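Local coordinates for salicylic acid-binding protein 2 (Nicotiana tabacum, PDB 1XKL), which hydrolyses methyl salicylate to the defence signal salicylic acid, an esterase step that helps activate systemic acquired resistance in tobacco, at residues A[45-50]-A[59-64]; A[51-56]-A[137-142]. All blocks are in the same frame, centred on the assembly; numbering follows the deposited sequence.

Contact 1: A[45-50]-A[59-64]; sequences DLRKIE and TLPLME
The guanidinium group of Arg47 reaches across to helix 55-67, where it meets Leu60 and Pro61. Leu60 CD2 lies at the edge of the guanidinium, near its plane, with CD2 3.6 Å from Arg47 NH1; the two side chains cross at about a right angle. Pro61 CG approaches the other terminal nitrogen obliquely, 3.8 Å from Arg47 NH2, the ring and the arginine chain running past each other in opposite directions. The polar link is water 1, which accepts from Arg47 NH2 at 3.1 Å and donates to Glu64 OE2 at 2.8 Å, one helical turn beyond Leu60. Arg47 and Glu64 carry opposite charges that do not meet directly; the water bridges them.

Behind this, Arg47 grips the Asp45 carboxylate side-on, which fixes the rotation of the guanidinium: Arg47 NH2 binds Asp45 OD1 at 2.6 Å in an almost straight bond (172°), and Arg47 NE binds Asp45 OD2 at 2.8 Å through that oxygen's syn lone pair. A bend at chi3 (-71°) turns the end of the arginine chain so that NE and NH2 both face the carboxylate. Asp45 OD2 also accepts from the backbone N of Arg47, from above the carboxylate plane at 3.1 Å, and from the backbone N of Ala41. Arg177 bonds the carbonyl oxygen of Asp45, tying this loop to a more distant part of the chain. On the helix side, Pro61 lacks an amide hydrogen and coincides with a kink. The Asp45 OD2 to Arg47 N bond closes an Asx turn, here reinforced by a salt bridge, in the loop that leads from strand 33-36 to helix 55-67 of the alpha/beta-hydrolase fold.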
loop_
_atom_site.group_PDB
_atom_site.type_symbol
_atom_site.label_atom_id
_atom_site.label_comp_id
_atom_site.label_asym_id
_atom_site.label_seq_id
_atom_site.Cartn_x
_atom_site.Cartn_y
_atom_site.Cartn_z
ATOM N N ASP A 45 12.497 16.176 13.482
ATOM C CA ASP A 45 12.576 17.295 12.541
ATOM C C ASP A 45 11.814 16.879 11.288
ATOM O O ASP A 45 12.031 15.792 10.756
ATOM C CB ASP A 45 14.035 17.600 12.170
ATOM C CG ASP A 45 14.187 18.921 11.435
ATOM O OD1 ASP A 45 14.151 19.981 12.095
ATOM O OD2 ASP A 45 14.323 18.907 10.193
ATOM N N LEU A 46 10.931 17.753 10.812
ATOM C CA LEU A 46 10.100 17.463 9.642
ATOM C C LEU A 46 10.788 17.597 8.287
ATOM O O LEU A 46 10.202 17.249 7.264
ATOM C CB LEU A 46 8.851 18.354 9.673
ATOM C CG LEU A 46 7.932 18.198 10.900
ATOM C CD1 LEU A 46 6.961 19.376 10.992
ATOM C CD2 LEU A 46 7.183 16.874 10.803
ATOM N N ARG A 47 12.012 18.115 8.259
ATOM C CA ARG A 47 12.725 18.239 6.987
ATOM C C ARG A 47 13.150 16.847 6.518
ATOM O O ARG A 47 13.324 15.934 7.329
ATOM C CB ARG A 47 13.956 19.144 7.145
ATOM C CG ARG A 47 13.656 20.636 7.061
ATOM C CD ARG A 47 14.793 21.490 7.604
ATOM N NE ARG A 47 14.888 21.365 9.056
ATOM C CZ ARG A 47 15.458 22.258 9.857
ATOM N NH1 ARG A 47 16.004 23.361 9.368
ATOM N NH2 ARG A 47 15.462 22.059 11.159
ATOM N N LYS A 48 13.285 16.695 5.202
ATOM C CA LYS A 48 13.696 15.436 4.585
ATOM C C LYS A 48 15.159 15.541 4.178
ATOM O O LYS A 48 15.649 16.626 3.864
ATOM C CB LYS A 48 12.858 15.148 3.335
ATOM C CG LYS A 48 11.379 14.934 3.604
ATOM C CD LYS A 48 10.605 14.744 2.303
ATOM C CE LYS A 48 9.109 14.574 2.567
ATOM N NZ LYS A 48 8.503 15.739 3.291
ATOM N N ILE A 49 15.847 14.407 4.174
ATOM C CA ILE A 49 17.255 14.370 3.816
ATOM C C ILE A 49 17.521 14.948 2.423
ATOM O O ILE A 49 18.577 15.529 2.184
ATOM C CB ILE A 49 17.797 12.930 3.883
ATOM C CG1 ILE A 49 19.300 12.922 3.578
ATOM C CG2 ILE A 49 17.047 12.041 2.905
ATOM C CD1 ILE A 49 20.129 13.736 4.560
ATOM N N GLU A 50 16.561 14.793 1.512
ATOM C CA GLU A 50 16.711 15.300 0.149
ATOM C C GLU A 50 16.718 16.827 0.087
ATOM O O GLU A 50 17.032 17.411 -0.949
ATOM C CB GLU A 50 15.586 14.770 -0.749
ATOM C CG GLU A 50 15.566 13.258 -0.938
ATOM C CD GLU A 50 14.874 12.511 0.195
ATOM O OE1 GLU A 50 14.876 11.263 0.156
ATOM O OE2 GLU A 50 14.325 13.161 1.111
ATOM N N THR A 59 23.410 21.188 9.887
ATOM C CA THR A 59 23.794 21.724 11.193
ATOM C C THR A 59 22.985 22.943 11.631
ATOM O O THR A 59 23.150 23.443 12.746
ATOM C CB THR A 59 25.281 22.135 11.184
ATOM O OG1 THR A 59 26.058 21.085 10.596
ATOM C CG2 THR A 59 25.776 22.398 12.604
ATOM N N LEU A 60 22.117 23.425 10.751
ATOM C CA LEU A 60 21.301 24.592 11.038
ATOM C C LEU A 60 20.766 24.660 12.474
ATOM O O LEU A 60 20.938 25.668 13.158
ATOM C CB LEU A 60 20.144 24.657 10.034
ATOM C CG LEU A 60 19.488 26.016 9.818
ATOM C CD1 LEU A 60 20.556 27.050 9.471
ATOM C CD2 LEU A 60 18.460 25.912 8.691
ATOM N N PRO A 61 20.127 23.586 12.962
ATOM C CA PRO A 61 19.599 23.627 14.334
ATOM C C PRO A 61 20.656 24.000 15.377
ATOM O O PRO A 61 20.400 24.805 16.277
ATOM C CB PRO A 61 19.053 22.215 14.539
ATOM C CG PRO A 61 18.651 21.807 13.144
ATOM C CD PRO A 61 19.832 22.291 12.332
ATOM N N LEU A 62 21.845 23.421 15.254
ATOM C CA LEU A 62 22.919 23.712 16.192
ATOM C C LEU A 62 23.341 25.171 16.078
ATOM O O LEU A 62 23.571 25.845 17.084
ATOM C CB LEU A 62 24.121 22.799 15.928
ATOM C CG LEU A 62 25.356 23.028 16.806
ATOM C CD1 LEU A 62 24.961 22.925 18.280
ATOM C CD2 LEU A 62 26.422 21.989 16.466
HETATM N N MSE A 63 23.436 25.672 14.852
HETATM C CA MSE A 63 23.835 27.060 14.664
HETATM C C MSE A 63 22.803 27.985 15.310
HETATM O O MSE A 63 23.164 28.968 15.955
HETATM C CB MSE A 63 23.977 27.382 13.171
HETATM C CG MSE A 63 24.940 26.469 12.426
HETATM SE SE MSE A 63 26.711 26.409 13.225
HETATM C CE MSE A 63 27.224 28.240 12.909
ATOM N N GLU A 64 21.523 27.659 15.150
ATOM C CA GLU A 64 20.451 28.475 15.723
ATOM C C GLU A 64 20.531 28.515 17.245
ATOM O O GLU A 64 20.276 29.547 17.866
ATOM C CB GLU A 64 19.091 27.935 15.276
ATOM C CG GLU A 64 18.855 28.086 13.779
ATOM C CD GLU A 64 17.642 27.316 13.284
ATOM O OE1 GLU A 64 17.227 27.551 12.129
ATOM O OE2 GLU A 64 17.108 26.482 14.043
HETATM O O HOH W 1 15.629 24.229 13.356
#

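Contact 2: A[51-56]-A[137-142]; sequences ELRTLY and LPYGSP
A single side-chain-to-backbone hydrogen bond, from Tyr139 to the carbonyl of Leu52, makes this partly buried contact between the loop leading into helix 55-67 and the turn after strand 135-138. That strand belongs to the small two-stranded antiparallel sheet with 147-150, set apart from the central parallel sheet. Tyr139 OH donates to Leu52 O at 2.5 Å, a very short bond whose length may partly reflect coordinate error. The oxygen sits at the edge of the phenol and in the plane of the ring. With chi1 at 67°, the ring stem lies between the backbone N and the carbonyl carbon of Tyr139, and from there the ring projects across to the other loop.

Arg53 stands beside the same ring more loosely: its NH1 is 4.4 Å from Tyr139 CE2, edge toward edge, which is not a cation-pi stack. Glu51 O lies over one face of the Arg53 guanidinium, nearer its margin than its centre, while NH2 bonds Glu50 O. Next along the chain, Thr54 is the N-cap residue of helix 55-67, its OG1 accepting from the backbone N of Asp57. The phenol donates to a main-chain oxygen, and the bond therefore ties the loop after strand 135-138 to the backbone path entering helix 55-67.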
loop_
_atom_site.group_PDB
_atom_site.type_symbol
_atom_site.label_atom_id
_atom_site.label_comp_id
_atom_site.label_asym_id
_atom_site.label_seq_id
_atom_site.Cartn_x
_atom_site.Cartn_y
_atom_site.Cartn_z
ATOM N N GLU A 51 16.365 17.476 1.188
ATOM C CA GLU A 51 16.344 18.934 1.223
ATOM C C GLU A 51 17.684 19.480 1.684
ATOM O O GLU A 51 17.914 20.686 1.646
ATOM C CB GLU A 51 15.254 19.426 2.176
ATOM C CG GLU A 51 13.848 19.009 1.789
ATOM C CD GLU A 51 12.829 19.336 2.862
ATOM O OE1 GLU A 51 12.752 20.510 3.276
ATOM O OE2 GLU A 51 12.102 18.416 3.289
ATOM N N LEU A 52 18.570 18.594 2.126
ATOM C CA LEU A 52 19.878 19.023 2.610
ATOM C C LEU A 52 20.966 18.677 1.608
ATOM O O LEU A 52 21.091 17.529 1.186
ATOM C CB LEU A 52 20.193 18.350 3.949
ATOM C CG LEU A 52 19.081 18.295 5.002
ATOM C CD1 LEU A 52 19.611 17.628 6.268
ATOM C CD2 LEU A 52 18.594 19.704 5.305
ATOM N N ARG A 53 21.759 19.662 1.223
ATOM C CA ARG A 53 22.825 19.382 0.278
ATOM C C ARG A 53 24.210 19.737 0.804
ATOM O O ARG A 53 25.209 19.407 0.175
ATOM C CB ARG A 53 22.533 20.085 -1.042
ATOM C CG ARG A 53 21.916 21.458 -0.881
ATOM C CD ARG A 53 21.204 21.899 -2.157
ATOM N NE ARG A 53 19.755 21.672 -2.122
ATOM C CZ ARG A 53 19.166 20.479 -2.089
ATOM N NH1 ARG A 53 19.889 19.370 -2.080
ATOM N NH2 ARG A 53 17.842 20.397 -2.092
ATOM N N THR A 54 24.269 20.392 1.963
ATOM C CA THR A 54 25.546 20.764 2.582
ATOM C C THR A 54 25.521 20.480 4.085
ATOM O O THR A 54 24.449 20.410 4.701
ATOM C CB THR A 54 25.863 22.270 2.426
ATOM O OG1 THR A 54 24.965 23.039 3.240
ATOM C CG2 THR A 54 25.734 22.701 0.974
ATOM N N LEU A 55 26.703 20.341 4.679
ATOM C CA LEU A 55 26.778 20.085 6.111
ATOM C C LEU A 55 26.149 21.256 6.862
ATOM O O LEU A 55 25.559 21.078 7.931
ATOM C CB LEU A 55 28.231 19.905 6.563
ATOM C CG LEU A 55 28.403 19.589 8.058
ATOM C CD1 LEU A 55 27.763 18.240 8.361
ATOM C CD2 LEU A 55 29.875 19.569 8.418
ATOM N N TYR A 56 26.259 22.450 6.290
ATOM C CA TYR A 56 25.691 23.635 6.920
ATOM C C TYR A 56 24.168 23.545 7.080
ATOM O O TYR A 56 23.637 23.922 8.123
ATOM C CB TYR A 56 26.073 24.895 6.133
ATOM C CG TYR A 56 25.696 26.174 6.846
ATOM C CD1 TYR A 56 24.400 26.688 6.758
ATOM C CD2 TYR A 56 26.613 26.835 7.659
ATOM C CE1 TYR A 56 24.026 27.825 7.467
ATOM C CE2 TYR A 56 26.252 27.972 8.373
ATOM C CZ TYR A 56 24.956 28.461 8.274
ATOM O OH TYR A 56 24.584 29.576 8.990
ATOM N N LEU A 137 21.873 5.785 -1.367
ATOM C CA LEU A 137 21.088 6.173 -2.539
ATOM C C LEU A 137 21.402 7.594 -2.994
ATOM O O LEU A 137 21.639 8.483 -2.178
ATOM C CB LEU A 137 19.592 6.054 -2.232
ATOM C CG LEU A 137 19.098 4.689 -1.734
ATOM C CD1 LEU A 137 17.685 4.827 -1.197
ATOM C CD2 LEU A 137 19.160 3.664 -2.861
ATOM N N PRO A 138 21.423 7.825 -4.316
ATOM C CA PRO A 138 21.709 9.158 -4.847
ATOM C C PRO A 138 20.435 9.982 -4.891
ATOM O O PRO A 138 19.368 9.454 -5.196
ATOM C CB PRO A 138 22.233 8.856 -6.244
ATOM C CG PRO A 138 21.375 7.698 -6.652
ATOM C CD PRO A 138 21.393 6.825 -5.402
ATOM N N TYR A 139 20.530 11.266 -4.571
ATOM C CA TYR A 139 19.356 12.115 -4.620
ATOM C C TYR A 139 19.720 13.473 -5.194
ATOM O O TYR A 139 18.924 14.409 -5.165
ATOM C CB TYR A 139 18.714 12.268 -3.229
ATOM C CG TYR A 139 19.530 13.022 -2.203
ATOM C CD1 TYR A 139 20.447 12.364 -1.382
ATOM C CD2 TYR A 139 19.350 14.392 -2.024
ATOM C CE1 TYR A 139 21.161 13.059 -0.397
ATOM C CE2 TYR A 139 20.053 15.094 -1.055
ATOM C CZ TYR A 139 20.955 14.424 -0.241
ATOM O OH TYR A 139 21.635 15.134 0.727
ATOM N N GLY A 140 20.930 13.567 -5.731
ATOM C CA GLY A 140 21.382 14.813 -6.319
ATOM C C GLY A 140 21.269 14.778 -7.834
ATOM O O GLY A 140 21.380 13.715 -8.441
ATOM N N SER A 141 21.050 15.934 -8.454
ATOM C CA SER A 141 20.936 15.983 -9.903
ATOM C C SER A 141 22.269 15.581 -10.532
ATOM O O SER A 141 23.317 15.622 -9.879
ATOM C CB SER A 141 20.520 17.388 -10.366
ATOM O OG SER A 141 21.438 18.378 -9.940
ATOM N N PRO A 142 22.246 15.184 -11.813
ATOM C CA PRO A 142 23.455 14.769 -12.531
ATOM C C PRO A 142 24.664 15.708 -12.445
ATOM O O PRO A 142 25.808 15.243 -12.434
ATOM C CB PRO A 142 22.955 14.577 -13.965
ATOM C CG PRO A 142 21.760 15.494 -14.044
ATOM C CD PRO A 142 21.089 15.227 -12.723
#

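Overall arrangement
Contacts 1 and 2 interleave along the chain: 45-50 runs straight into 51-56, then come 59-64 and, much later, 137-142. Helix 55-67 serves both, starting in contact 2 and supplying Leu60 and Pro61 to contact 1. Their centres are 13 Å apart, on the same side of the chain's centre. Tyr139 also joins them, packing against the first loop with its OH 3.4 Å from Ile49 O and its CD2 3.5 Å from Glu50 CA. Contact 1 lies at the surface, away from the annotated sites. Contact 2 comes nearer the pocket: the Leu52 side chain is about 10 Å from that of the salicylate-binding Ala13 and about 13 Å from the bound ligand 2-amino-4H-1,3-benzoxathiin-4-ol.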